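Local coordinates for putative exported protein (Bordetella pertussis Tohama I, PDB 2PFZ) that binds pyroglutamic acid as an extracytoplasmic solute receptor, probably delivering it to a tripartite ATP-independent periplasmic (TRAP) transporter, at residues A118-G123 / K241-K246; T185-K190 / N247-E252; D25-S28 / L34-T37; K215-D218 / T224-A227; L139-Y144 / K150-V155. All blocks are in the same frame, centred on the assembly; numbering follows the deposited sequence.

Overall arrangement
Contacts 1, 2 and 5 surround one bound pyroglutamic acid, whereas contacts 3 and 4 lie far out, their centres about 24 and 25 Å from the centre of the chain. Contacts 1 and 2 both use the long helix 222-256, have centres about 10 Å apart and touch where W119 CZ3 comes 3.4 Å from T185 OG1. Contact 5, its centre about 22 Å from that of contact 1, reaches the ligand from the other side, so that W119 and Y144 sandwich its ring while R142 takes its carboxylate. Contacts 3 and 4 touch each other through L34 and T224. Contact 4 also uses helix 222-256, yet its nearest atoms stay about 17 Å from contact 1.

Contact 1 of 5, residues A118-G123 / K241-K246; sequences AWPPQG and KLSQEK. With PCA (pyroglutamic acid), chain B.
The polar link between 118-123 and segment 241-246 of helix 222-256 is a single hydrogen bond: S243 OG donates to A118 O over 2.7 Å. The donor sits 27° out of the carbonyl plane, with a C=O...O angle of 145°. S243 holds OG anti to its backbone N (chi1 -174°), which sends the hydroxyl off the helix toward the loop. The same oxygen is also hydrogen-bonded to Y88 on helix 88-107.

Van der Waals packing comes from P120, whose CG rests 3.6 Å from S243 OG, with CD close behind. All the touching residues are buried, so the loop is pinned to the helix at a small, enclosed spot.

Face-on packing against the ligand lies on the other side. W119 turns its indole away from the helix and lays one face against pyroglutamic acid, whose CD stands 3.2 Å above the ring plane near the rim. The ligand oxygen OE is 3.2 Å from W119 CE3. NE1 of W119 donates to N208 OD1, which helps to set the turn of the indole. A helix-braced loop that offers an aromatic face to the solute thus forms one wall of the pyroglutamic acid pocket in this family 7 solute-binding protein.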
# COMPACT_ATOMS: atom_id res chain seq x y z
N ALA A 118 -3.42 5.59 2.17
CA ALA A 118 -3.39 5.10 0.79
C ALA A 118 -2.14 5.57 0.07
O ALA A 118 -1.78 6.74 0.16
CB ALA A 118 -4.63 5.56 0.03
N TRP A 119 -1.50 4.65 -0.64
CA TRP A 119 -0.54 4.98 -1.69
C TRP A 119 -1.32 5.68 -2.82
O TRP A 119 -2.54 5.54 -2.90
CB TRP A 119 0.07 3.70 -2.26
CG TRP A 119 1.12 3.02 -1.42
CD1 TRP A 119 0.92 2.08 -0.45
CD2 TRP A 119 2.53 3.20 -1.52
NE1 TRP A 119 2.12 1.65 0.06
CE2 TRP A 119 3.13 2.34 -0.57
CE3 TRP A 119 3.34 4.02 -2.31
CZ2 TRP A 119 4.51 2.27 -0.40
CZ3 TRP A 119 4.71 3.95 -2.14
CH2 TRP A 119 5.28 3.07 -1.20
N PRO A 120 -0.62 6.42 -3.69
CA PRO A 120 -1.29 7.04 -4.85
C PRO A 120 -1.88 6.03 -5.86
O PRO A 120 -1.57 4.83 -5.82
CB PRO A 120 -0.19 7.90 -5.47
CG PRO A 120 0.79 8.14 -4.26
CD PRO A 120 0.80 6.82 -3.62
N PRO A 121 -2.78 6.51 -6.75
CA PRO A 121 -3.45 5.60 -7.68
C PRO A 121 -2.49 4.85 -8.58
O PRO A 121 -1.51 5.42 -9.07
CB PRO A 121 -4.34 6.55 -8.48
CG PRO A 121 -4.61 7.69 -7.53
CD PRO A 121 -3.27 7.90 -6.90
N GLN A 122 -2.75 3.57 -8.75
CA GLN A 122 -1.77 2.67 -9.36
C GLN A 122 -1.85 2.64 -10.86
O GLN A 122 -2.92 2.38 -11.42
CB GLN A 122 -1.95 1.26 -8.83
CG GLN A 122 -1.91 1.22 -7.29
CD GLN A 122 -0.51 1.27 -6.68
OE1 GLN A 122 -0.14 2.25 -6.03
NE2 GLN A 122 0.23 0.22 -6.85
N GLY A 123 -0.70 2.84 -11.50
CA GLY A 123 -0.62 2.81 -12.96
C GLY A 123 0.35 1.75 -13.40
O GLY A 123 0.93 1.05 -12.58
N LYS A 241 -3.34 13.38 3.15
CA LYS A 241 -3.03 14.70 2.62
C LYS A 241 -1.79 14.69 1.72
O LYS A 241 -1.85 15.12 0.55
CB LYS A 241 -2.87 15.71 3.78
CG LYS A 241 -2.55 17.16 3.38
CD LYS A 241 -2.15 17.98 4.63
CE LYS A 241 -1.69 19.41 4.26
NZ LYS A 241 -2.61 20.14 3.32
N LEU A 242 -0.68 14.17 2.24
CA LEU A 242 0.59 14.19 1.49
C LEU A 242 0.57 13.24 0.30
O LEU A 242 1.18 13.52 -0.74
CB LEU A 242 1.78 13.90 2.40
CG LEU A 242 2.31 15.02 3.35
CD1 LEU A 242 1.22 15.89 4.12
CD2 LEU A 242 3.30 14.42 4.35
N SER A 243 -0.17 12.14 0.42
CA SER A 243 -0.27 11.17 -0.65
C SER A 243 -0.92 11.82 -1.87
O SER A 243 -0.38 11.77 -2.98
CB SER A 243 -1.09 9.96 -0.21
OG SER A 243 -1.05 8.95 -1.22
N GLN A 244 -2.06 12.47 -1.65
CA GLN A 244 -2.81 13.10 -2.76
C GLN A 244 -2.07 14.30 -3.32
O GLN A 244 -1.96 14.44 -4.54
CB GLN A 244 -4.18 13.54 -2.28
CG GLN A 244 -4.99 14.26 -3.37
CD GLN A 244 -6.41 14.57 -2.94
OE1 GLN A 244 -7.09 15.39 -3.56
NE2 GLN A 244 -6.87 13.91 -1.88
N GLU A 245 -1.57 15.15 -2.43
CA GLU A 245 -0.85 16.37 -2.84
C GLU A 245 0.38 16.10 -3.69
O GLU A 245 0.62 16.79 -4.70
CB GLU A 245 -0.54 17.24 -1.61
CG GLU A 245 -1.81 17.95 -1.06
CD GLU A 245 -1.55 18.81 0.15
OE1 GLU A 245 -0.36 19.03 0.51
OE2 GLU A 245 -2.54 19.27 0.76
N LYS A 246 1.15 15.07 -3.32
CA LYS A 246 2.41 14.79 -4.04
C LYS A 246 2.22 13.99 -5.32
O LYS A 246 3.13 13.93 -6.17
CB LYS A 246 3.42 14.12 -3.10
CG LYS A 246 3.98 15.07 -2.06
CD LYS A 246 5.00 14.40 -1.16
CE LYS A 246 5.14 15.16 0.15
NZ LYS A 246 5.56 16.59 -0.01
N PCA B . 4.45 1.33 -4.15
CA PCA B . 4.68 0.11 -3.35
CB PCA B . 3.36 -0.58 -3.01
CG PCA B . 2.27 0.23 -3.68
CD PCA B . 3.02 1.39 -4.29
OE PCA B . 2.45 2.35 -4.84
C PCA B . 5.49 -0.84 -4.21
O PCA B . 6.11 -1.79 -3.73
OXT PCA B . 5.52 -0.63 -5.44

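Contact 2 of 5, residues T185-K190 / N247-E252; sequences TGFDTK and NSWYKE. With PCA (pyroglutamic acid), chain B.
Backbones approach most closely at F187 and Y250, with CA atoms 6.6 Å apart, where the end of short helix 183-188 lies against helix 222-256. The two helices are joined by an aromatic cluster of F187, W249 and Y250, without a direct hydrogen bond between the segments.

F187 is central to it. With CG anti to the backbone N (chi1 -173°), its ring reaches out from the short helix to meet both partners. W249 brings the edge of its six-membered ring, CZ3 and CH2, over one face of F187; the centroids are 5.3 Å apart and the planes meet at 74°, a T-shaped pair. Y250 comes in obliquely, and the tightest touch is F187 CB to Y250 CD1 at 3.5 Å. W249 CE3 also packs over a face of Y250, so the three rings support one another. W249 remains largely exposed, while Y250 is buried.

Beside the rings, two waters bridge D188 to Y250 OH. One donates to D188 OD1 and accepts from the phenol; the other donates to D188 OD2 and to the phenol oxygen. The hydroxyl is thereby used as both donor and acceptor.

K190, at positive phi, closes the short helix as the C-prime residue of a Schellman motif. At the other end of this segment T185 turns away from the cluster into the ligand pocket, where pyroglutamic acid N donates to T185 OG1 over 2.6 Å in a nearly straight bond, the N-H...O angle being 166°.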
# COMPACT_ATOMS: atom_id res chain seq x y z
N THR A 185 6.67 5.45 -6.08
CA THR A 185 7.64 4.35 -6.25
C THR A 185 8.46 4.47 -7.51
O THR A 185 9.69 4.28 -7.49
CB THR A 185 6.96 2.98 -6.15
OG1 THR A 185 6.46 2.82 -4.83
CG2 THR A 185 7.96 1.86 -6.43
N GLY A 186 7.79 4.79 -8.62
CA GLY A 186 8.50 5.03 -9.89
C GLY A 186 9.60 6.06 -9.74
O GLY A 186 10.74 5.83 -10.17
N PHE A 187 9.28 7.19 -9.13
CA PHE A 187 10.26 8.25 -8.91
C PHE A 187 11.36 7.82 -7.95
O PHE A 187 12.56 7.97 -8.26
CB PHE A 187 9.58 9.52 -8.39
CG PHE A 187 10.49 10.71 -8.31
CD1 PHE A 187 10.78 11.45 -9.45
CD2 PHE A 187 11.05 11.08 -7.10
CE1 PHE A 187 11.63 12.56 -9.38
CE2 PHE A 187 11.90 12.20 -7.02
CZ PHE A 187 12.18 12.94 -8.17
N ASP A 188 10.97 7.29 -6.79
CA ASP A 188 11.94 6.98 -5.73
C ASP A 188 12.95 5.88 -6.08
O ASP A 188 13.98 5.74 -5.40
CB ASP A 188 11.21 6.61 -4.44
CG ASP A 188 10.55 7.79 -3.76
OD1 ASP A 188 10.92 8.97 -3.99
OD2 ASP A 188 9.66 7.53 -2.95
N THR A 189 12.64 5.10 -7.11
CA THR A 189 13.51 4.00 -7.54
C THR A 189 14.18 4.35 -8.87
O THR A 189 14.86 3.51 -9.49
CB THR A 189 12.73 2.66 -7.67
OG1 THR A 189 11.66 2.79 -8.62
CG2 THR A 189 12.20 2.18 -6.29
N LYS A 190 13.99 5.60 -9.29
CA LYS A 190 14.45 6.09 -10.59
C LYS A 190 14.09 5.14 -11.73
O LYS A 190 14.94 4.80 -12.55
CB LYS A 190 15.96 6.38 -10.55
CG LYS A 190 16.30 7.54 -9.64
CD LYS A 190 17.50 8.32 -10.19
CE LYS A 190 18.81 7.81 -9.63
NZ LYS A 190 19.23 8.65 -8.49
N ASN A 247 1.04 13.38 -5.48
CA ASN A 247 0.77 12.53 -6.64
C ASN A 247 1.00 13.31 -7.95
O ASN A 247 1.68 12.81 -8.86
CB ASN A 247 -0.64 11.92 -6.53
CG ASN A 247 -1.00 11.00 -7.71
OD1 ASN A 247 -2.10 11.09 -8.26
ND2 ASN A 247 -0.08 10.11 -8.08
N SER A 248 0.46 14.53 -8.03
CA SER A 248 0.69 15.34 -9.24
C SER A 248 2.16 15.72 -9.35
O SER A 248 2.69 15.73 -10.44
CB SER A 248 -0.19 16.58 -9.29
OG SER A 248 -0.05 17.32 -8.09
N TRP A 249 2.81 16.01 -8.22
CA TRP A 249 4.24 16.36 -8.25
C TRP A 249 5.07 15.21 -8.81
O TRP A 249 5.97 15.44 -9.62
CB TRP A 249 4.73 16.79 -6.85
CG TRP A 249 6.14 17.35 -6.84
CD1 TRP A 249 6.51 18.66 -6.94
CD2 TRP A 249 7.34 16.60 -6.70
NE1 TRP A 249 7.89 18.77 -6.89
CE2 TRP A 249 8.42 17.52 -6.74
CE3 TRP A 249 7.63 15.23 -6.56
CZ2 TRP A 249 9.76 17.11 -6.65
CZ3 TRP A 249 8.96 14.82 -6.46
CH2 TRP A 249 10.01 15.77 -6.51
N TYR A 250 4.75 13.97 -8.44
CA TYR A 250 5.56 12.85 -8.90
C TYR A 250 5.36 12.65 -10.39
O TYR A 250 6.33 12.42 -11.10
CB TYR A 250 5.30 11.54 -8.14
CG TYR A 250 5.89 11.51 -6.75
CD1 TYR A 250 7.29 11.49 -6.55
CD2 TYR A 250 5.06 11.50 -5.63
CE1 TYR A 250 7.83 11.48 -5.26
CE2 TYR A 250 5.59 11.47 -4.35
CZ TYR A 250 6.96 11.46 -4.17
OH TYR A 250 7.45 11.45 -2.88
N LYS A 251 4.11 12.73 -10.85
CA LYS A 251 3.80 12.57 -12.28
C LYS A 251 4.54 13.59 -13.16
O LYS A 251 5.14 13.21 -14.17
CB LYS A 251 2.28 12.62 -12.52
CG LYS A 251 1.60 11.27 -12.33
CD LYS A 251 0.23 11.34 -11.70
CE LYS A 251 -0.67 12.35 -12.32
NZ LYS A 251 -2.10 12.09 -11.94
N GLU A 252 4.52 14.86 -12.76
CA GLU A 252 5.20 15.93 -13.50
C GLU A 252 6.72 15.79 -13.40
O GLU A 252 7.43 16.08 -14.34
CB GLU A 252 4.75 17.31 -13.00
CG GLU A 252 3.27 17.63 -13.21
CD GLU A 252 2.85 17.56 -14.67
OE1 GLU A 252 3.44 18.27 -15.49
OE2 GLU A 252 1.94 16.76 -14.99
N PCA B . 4.45 1.33 -4.15
CA PCA B . 4.68 0.11 -3.35
CB PCA B . 3.36 -0.58 -3.01
CG PCA B . 2.27 0.23 -3.68
CD PCA B . 3.02 1.39 -4.29
OE PCA B . 2.45 2.35 -4.84
C PCA B . 5.49 -0.84 -4.21
O PCA B . 6.11 -1.79 -3.73
OXT PCA B . 5.52 -0.63 -5.44
O HOH W 1 10.02 11.07 -2.71
O HOH W 2 7.33 8.91 -2.13

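Contact 3 of 5, residues D25-S28 / L34-T37; sequences DVDS and LKIT
V26 is the first residue of segment 25-28 to meet segment 34-37, and its two methyl groups divide the work. CG1 of V26, anti to the backbone N (chi1 179°), presses against L34, with CD2 of the leucine 3.6 Å away and its CG and CB nearly as close. CG2 of V26 lies 4.0 Å from CD1 of I36. The valine crosses L34 at a slant and I36 at about a right angle, so one branched side chain fits against two residues of 34-37. V26 and L34 are both buried, and this pairing forms the apolar inner half of the contact.

D27 follows on the outer half. The CA atoms of D27 and K35 are the nearest across the segments, at 5.7 Å, and the backbone passes near enough for D27 CA to lie 3.8 Å from L34 O. The carboxylate then meets the lysine in a salt bridge that includes a hydrogen bond: K35 NZ to D27 OD1 is 2.8 Å. The ammonium approaches on the syn side of OD1 but 27° out of the carboxylate plane. D27 OD2 is 3.8 Å from K35 NZ, so the grip is one-sided. K35 bends at chi2 (-137°) and again at chi4, curling its chain around to bring NZ back to the helix; this residue is solvent-exposed.

Together these contacts hold helix 14-30 against the second strand of the beta-alpha-beta unit 2-6, 14-30, 35-39. Strand 35-39 pairs in parallel with 2-6, where W3 packs on L34 and I36, while A231 of helix 222-256 meets V26.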
# COMPACT_ATOMS: atom_id res chain seq x y z
N ASP A 25 5.60 13.51 16.73
CA ASP A 25 4.33 13.80 17.41
C ASP A 25 4.13 12.95 18.66
O ASP A 25 3.63 13.44 19.67
CB ASP A 25 3.13 13.62 16.47
CG ASP A 25 3.05 14.68 15.37
OD1 ASP A 25 3.86 15.64 15.36
OD2 ASP A 25 2.16 14.55 14.49
N VAL A 26 4.52 11.67 18.61
CA VAL A 26 4.37 10.79 19.78
C VAL A 26 5.28 11.26 20.92
O VAL A 26 4.86 11.26 22.08
CB VAL A 26 4.68 9.31 19.46
CG1 VAL A 26 4.53 8.45 20.74
CG2 VAL A 26 3.75 8.78 18.38
N ASP A 27 6.50 11.64 20.58
CA ASP A 27 7.45 12.22 21.53
C ASP A 27 6.82 13.48 22.15
O ASP A 27 6.66 13.56 23.38
CB ASP A 27 8.76 12.52 20.80
CG ASP A 27 9.91 12.83 21.74
OD1 ASP A 27 9.88 12.47 22.92
OD2 ASP A 27 10.88 13.45 21.26
N SER A 28 6.44 14.44 21.31
CA SER A 28 5.91 15.72 21.80
C SER A 28 4.64 15.57 22.64
O SER A 28 4.55 16.12 23.74
CB SER A 28 5.68 16.69 20.65
OG SER A 28 5.11 17.90 21.13
N LEU A 34 7.26 8.24 25.36
CA LEU A 34 7.33 7.20 24.33
C LEU A 34 8.21 7.64 23.17
O LEU A 34 7.86 8.58 22.43
CB LEU A 34 5.93 6.80 23.85
CG LEU A 34 5.82 5.69 22.80
CD1 LEU A 34 6.61 4.45 23.23
CD2 LEU A 34 4.35 5.34 22.50
N LYS A 35 9.34 6.95 23.01
CA LYS A 35 10.27 7.27 21.93
C LYS A 35 10.30 6.14 20.93
O LYS A 35 10.61 5.02 21.28
CB LYS A 35 11.68 7.56 22.44
CG LYS A 35 11.71 8.74 23.44
CD LYS A 35 12.88 9.64 23.18
CE LYS A 35 13.11 10.61 24.34
NZ LYS A 35 12.12 11.71 24.38
N ILE A 36 9.95 6.45 19.69
CA ILE A 36 9.90 5.42 18.65
C ILE A 36 11.05 5.60 17.67
O ILE A 36 11.26 6.68 17.12
CB ILE A 36 8.54 5.38 17.92
CG1 ILE A 36 7.40 5.11 18.91
CG2 ILE A 36 8.54 4.29 16.80
CD1 ILE A 36 6.01 5.45 18.35
N THR A 37 11.80 4.53 17.50
CA THR A 37 12.88 4.48 16.55
C THR A 37 12.38 3.81 15.29
O THR A 37 11.86 2.68 15.34
CB THR A 37 14.07 3.70 17.12
OG1 THR A 37 14.53 4.36 18.30
CG2 THR A 37 15.21 3.65 16.13

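Contact 4 of 5, residues K215-D218 / T224-A227; sequences KAFD and TQQA
Q225 lies across the ring of F217 with its amide nearly parallel to it, the two planes only 16° apart and stacked. The side chains run at about a right angle to each other. F217 has CG anti to its backbone N, which carries the ring from short helix 214-218 over to the N-terminal part of long helix 222-256; the contact thereby closes the helix-loop-helix turn between them. Q225 points its CB toward the phenylalanine, and its chain, extended beyond CG, then passes over one face of the ring.

Successive parts of the glutamine touch different parts of the phenylalanine. CB of Q225 is nearest CZ of F217, at 3.6 Å. CG of Q225 makes a CH-pi contact over the face, 4.1 Å from the centroid of the F217 ring. Farther out, CD of Q225 stays above the ring plane but is displaced past the rim, 3.7 Å from CE2 of F217.

The end of the chain turns from ring to backbone. Q225 NE2 donates to F217 O over 3.1 Å, but the bond is bent: the N-H...O angle is 143°, and the nitrogen stands 41° above the carbonyl plane, away from the lone-pair directions.

F217 is buried, with L228 and K229 of the long helix also packing on it, whereas D218 is exposed. One residue thus serves the contact twice, its methylenes and flat amide covering an aromatic face while its N-H reaches a carbonyl near the end of the short helix. The bent geometry suggests a modest hydrogen bond, with much of the cohesion probably coming from the stacked apolar and amide surfaces.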
# COMPACT_ATOMS: atom_id res chain seq x y z
N LYS A 215 -0.37 -5.99 23.72
CA LYS A 215 0.37 -6.14 25.00
C LYS A 215 1.33 -4.97 25.22
O LYS A 215 1.42 -4.44 26.33
CB LYS A 215 1.12 -7.47 25.04
CG LYS A 215 0.24 -8.66 25.34
CD LYS A 215 1.13 -9.87 25.66
CE LYS A 215 0.33 -11.16 25.55
NZ LYS A 215 1.25 -12.34 25.68
N ALA A 216 2.02 -4.55 24.16
CA ALA A 216 2.95 -3.41 24.24
C ALA A 216 2.19 -2.12 24.55
O ALA A 216 2.66 -1.27 25.33
CB ALA A 216 3.74 -3.28 22.96
N PHE A 217 1.03 -1.95 23.91
CA PHE A 217 0.18 -0.78 24.11
C PHE A 217 -0.29 -0.69 25.58
O PHE A 217 -0.22 0.38 26.22
CB PHE A 217 -1.01 -0.87 23.16
CG PHE A 217 -1.97 0.27 23.27
CD1 PHE A 217 -1.69 1.49 22.68
CD2 PHE A 217 -3.17 0.11 23.97
CE1 PHE A 217 -2.58 2.58 22.80
CE2 PHE A 217 -4.08 1.17 24.09
CZ PHE A 217 -3.79 2.41 23.48
N ASP A 218 -0.75 -1.84 26.08
CA ASP A 218 -1.33 -2.01 27.41
C ASP A 218 -0.36 -1.69 28.54
O ASP A 218 -0.79 -1.31 29.66
CB ASP A 218 -1.85 -3.44 27.56
CG ASP A 218 -3.20 -3.65 26.90
OD1 ASP A 218 -3.77 -2.67 26.37
OD2 ASP A 218 -3.69 -4.80 26.89
N THR A 224 -0.02 8.32 27.90
CA THR A 224 0.87 7.91 26.82
C THR A 224 0.11 7.14 25.74
O THR A 224 0.33 7.33 24.56
CB THR A 224 2.06 7.10 27.38
OG1 THR A 224 2.73 7.90 28.37
CG2 THR A 224 3.06 6.75 26.27
N GLN A 225 -0.80 6.26 26.16
CA GLN A 225 -1.73 5.62 25.23
C GLN A 225 -2.50 6.65 24.40
O GLN A 225 -2.55 6.56 23.17
CB GLN A 225 -2.73 4.75 25.99
CG GLN A 225 -2.10 3.59 26.72
CD GLN A 225 -3.13 2.68 27.35
OE1 GLN A 225 -4.31 3.03 27.46
NE2 GLN A 225 -2.68 1.52 27.78
N GLN A 226 -3.06 7.65 25.08
CA GLN A 226 -3.86 8.66 24.39
C GLN A 226 -3.00 9.52 23.49
O GLN A 226 -3.44 9.90 22.41
CB GLN A 226 -4.70 9.48 25.39
CG GLN A 226 -5.83 8.65 26.02
CD GLN A 226 -6.63 7.86 24.97
OE1 GLN A 226 -7.43 8.42 24.23
NE2 GLN A 226 -6.39 6.53 24.91
N ALA A 227 -1.77 9.78 23.92
CA ALA A 227 -0.81 10.51 23.09
C ALA A 227 -0.51 9.74 21.77
O ALA A 227 -0.48 10.33 20.69
CB ALA A 227 0.46 10.72 23.87

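Contact 5 of 5, residues L139-Y144 / K150-V155; sequences LKWRAY and KIAELV. With PCA (pyroglutamic acid), chain B.
A152 CB sits almost squarely over the five-membered ring of W141, 3.6 Å from its centroid and only 7° off the ring normal. This CH-pi contact is the tight part of the packing between strand 140-143 and helix 146-155. W141 points toward the helix, and with CG anti to the backbone N (chi1 -174°) its indole lies flat beneath the alanine methyl. The CA atoms of these two residues are 6.8 Å apart, a close approach that the small alanine permits.

The packing is looser at the far end of the indole, where V155 CG2 approaches W141 CZ3 obliquely at 4.3 Å. Farther round the helix, K150 and E153 are solvent-exposed and do not meet the strand segment.

The next strand residue, R142, points away from the helix and into the ligand pocket. R142 NH1 donates to pyroglutamic acid OXT at 2.9 Å and R142 NH2 to its O at 2.8 Å, one N-H from each terminal nitrogen, a bidentate grip on the carboxylate. V162 O accepts from R142 NE, which probably helps to position the guanidinium. Y144 lays a ring face over the ligand, with PCA CB 3.8 Å above the ring centre.

W141 and A152 also meet P159, on the third member of the beta-alpha-beta unit 140-143, 146-155, 158-161. Strand 140-143 lies between parallel strands 158-161 and 178-181, and helix 266-287 packs against I151 and L154.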
# COMPACT_ATOMS: atom_id res chain seq x y z
N LEU A 139 4.37 -9.69 -20.66
CA LEU A 139 5.18 -8.69 -19.94
C LEU A 139 6.00 -9.40 -18.85
O LEU A 139 5.50 -10.34 -18.25
CB LEU A 139 4.27 -7.59 -19.35
CG LEU A 139 3.93 -6.38 -20.25
CD1 LEU A 139 2.94 -5.44 -19.58
CD2 LEU A 139 5.22 -5.63 -20.64
N LYS A 140 7.25 -8.96 -18.65
CA LYS A 140 8.11 -9.43 -17.55
C LYS A 140 7.79 -8.56 -16.34
O LYS A 140 8.42 -7.54 -16.12
CB LYS A 140 9.61 -9.29 -17.89
CG LYS A 140 10.12 -10.16 -19.04
CD LYS A 140 11.66 -10.16 -19.09
CE LYS A 140 12.22 -8.93 -19.80
NZ LYS A 140 13.71 -8.86 -19.72
N TRP A 141 6.80 -8.98 -15.57
CA TRP A 141 6.12 -8.11 -14.62
C TRP A 141 6.70 -8.25 -13.21
O TRP A 141 6.97 -9.35 -12.77
CB TRP A 141 4.66 -8.54 -14.61
CG TRP A 141 3.67 -7.75 -13.83
CD1 TRP A 141 3.49 -7.77 -12.47
CD2 TRP A 141 2.61 -6.94 -14.36
NE1 TRP A 141 2.41 -6.98 -12.13
CE2 TRP A 141 1.84 -6.48 -13.27
CE3 TRP A 141 2.23 -6.56 -15.67
CZ2 TRP A 141 0.72 -5.63 -13.43
CZ3 TRP A 141 1.11 -5.71 -15.84
CH2 TRP A 141 0.36 -5.26 -14.72
N ARG A 142 6.91 -7.12 -12.54
CA ARG A 142 7.28 -7.11 -11.14
C ARG A 142 6.03 -6.96 -10.27
O ARG A 142 5.31 -5.95 -10.34
CB ARG A 142 8.28 -5.98 -10.87
CG ARG A 142 8.63 -5.75 -9.37
CD ARG A 142 7.78 -4.60 -8.76
NE ARG A 142 8.05 -4.39 -7.33
CZ ARG A 142 7.56 -3.36 -6.64
NH1 ARG A 142 6.81 -2.43 -7.24
NH2 ARG A 142 7.85 -3.25 -5.34
N ALA A 143 5.77 -7.98 -9.46
CA ALA A 143 4.69 -7.92 -8.49
C ALA A 143 5.27 -7.39 -7.20
O ALA A 143 6.46 -7.52 -6.95
CB ALA A 143 4.08 -9.30 -8.27
N TYR A 144 4.42 -6.75 -6.40
CA TYR A 144 4.79 -6.35 -5.04
C TYR A 144 3.85 -7.00 -4.01
O TYR A 144 3.97 -6.76 -2.81
CB TYR A 144 4.80 -4.81 -4.93
CG TYR A 144 3.47 -4.09 -5.11
CD1 TYR A 144 3.24 -3.26 -6.22
CD2 TYR A 144 2.43 -4.24 -4.17
CE1 TYR A 144 2.02 -2.60 -6.38
CE2 TYR A 144 1.20 -3.58 -4.32
CZ TYR A 144 1.01 -2.75 -5.44
OH TYR A 144 -0.17 -2.07 -5.61
N LYS A 150 -1.56 -11.93 -9.08
CA LYS A 150 -2.81 -12.42 -9.67
C LYS A 150 -3.25 -11.57 -10.87
O LYS A 150 -3.60 -12.11 -11.90
CB LYS A 150 -3.95 -12.51 -8.63
CG LYS A 150 -5.24 -13.07 -9.21
CD LYS A 150 -5.02 -14.46 -9.83
CE LYS A 150 -6.35 -15.18 -10.12
NZ LYS A 150 -6.16 -16.69 -10.08
N ILE A 151 -3.20 -10.25 -10.72
CA ILE A 151 -3.53 -9.34 -11.81
C ILE A 151 -2.64 -9.62 -13.03
O ILE A 151 -3.14 -9.73 -14.15
CB ILE A 151 -3.42 -7.86 -11.38
CG1 ILE A 151 -4.48 -7.57 -10.29
CG2 ILE A 151 -3.53 -6.93 -12.62
CD1 ILE A 151 -4.38 -6.22 -9.58
N ALA A 152 -1.34 -9.75 -12.79
CA ALA A 152 -0.39 -10.10 -13.86
C ALA A 152 -0.85 -11.37 -14.57
O ALA A 152 -1.00 -11.39 -15.80
CB ALA A 152 1.03 -10.26 -13.30
N GLU A 153 -1.14 -12.41 -13.80
CA GLU A 153 -1.54 -13.68 -14.40
C GLU A 153 -2.81 -13.50 -15.22
O GLU A 153 -2.99 -14.15 -16.26
CB GLU A 153 -1.74 -14.76 -13.34
CG GLU A 153 -0.42 -15.24 -12.74
CD GLU A 153 -0.64 -16.05 -11.47
OE1 GLU A 153 -1.81 -16.34 -11.12
OE2 GLU A 153 0.36 -16.41 -10.83
N LEU A 154 -3.70 -12.64 -14.74
CA LEU A 154 -4.99 -12.49 -15.40
C LEU A 154 -4.90 -11.70 -16.70
O LEU A 154 -5.81 -11.79 -17.52
CB LEU A 154 -6.07 -11.94 -14.46
CG LEU A 154 -6.55 -12.92 -13.37
CD1 LEU A 154 -7.41 -12.17 -12.36
CD2 LEU A 154 -7.28 -14.18 -13.92
N VAL A 155 -3.83 -10.93 -16.88
CA VAL A 155 -3.62 -10.21 -18.14
C VAL A 155 -2.64 -10.94 -19.07
O VAL A 155 -2.32 -10.45 -20.16
CB VAL A 155 -3.22 -8.69 -17.97
CG1 VAL A 155 -4.34 -7.91 -17.27
CG2 VAL A 155 -1.87 -8.51 -17.24
N PCA B . 4.45 1.33 -4.15
CA PCA B . 4.68 0.11 -3.35
CB PCA B . 3.36 -0.58 -3.01
CG PCA B . 2.27 0.23 -3.68
CD PCA B . 3.02 1.39 -4.29
OE PCA B . 2.45 2.35 -4.84
C PCA B . 5.49 -0.84 -4.21
O PCA B . 6.11 -1.79 -3.73
OXT PCA B . 5.52 -0.63 -5.44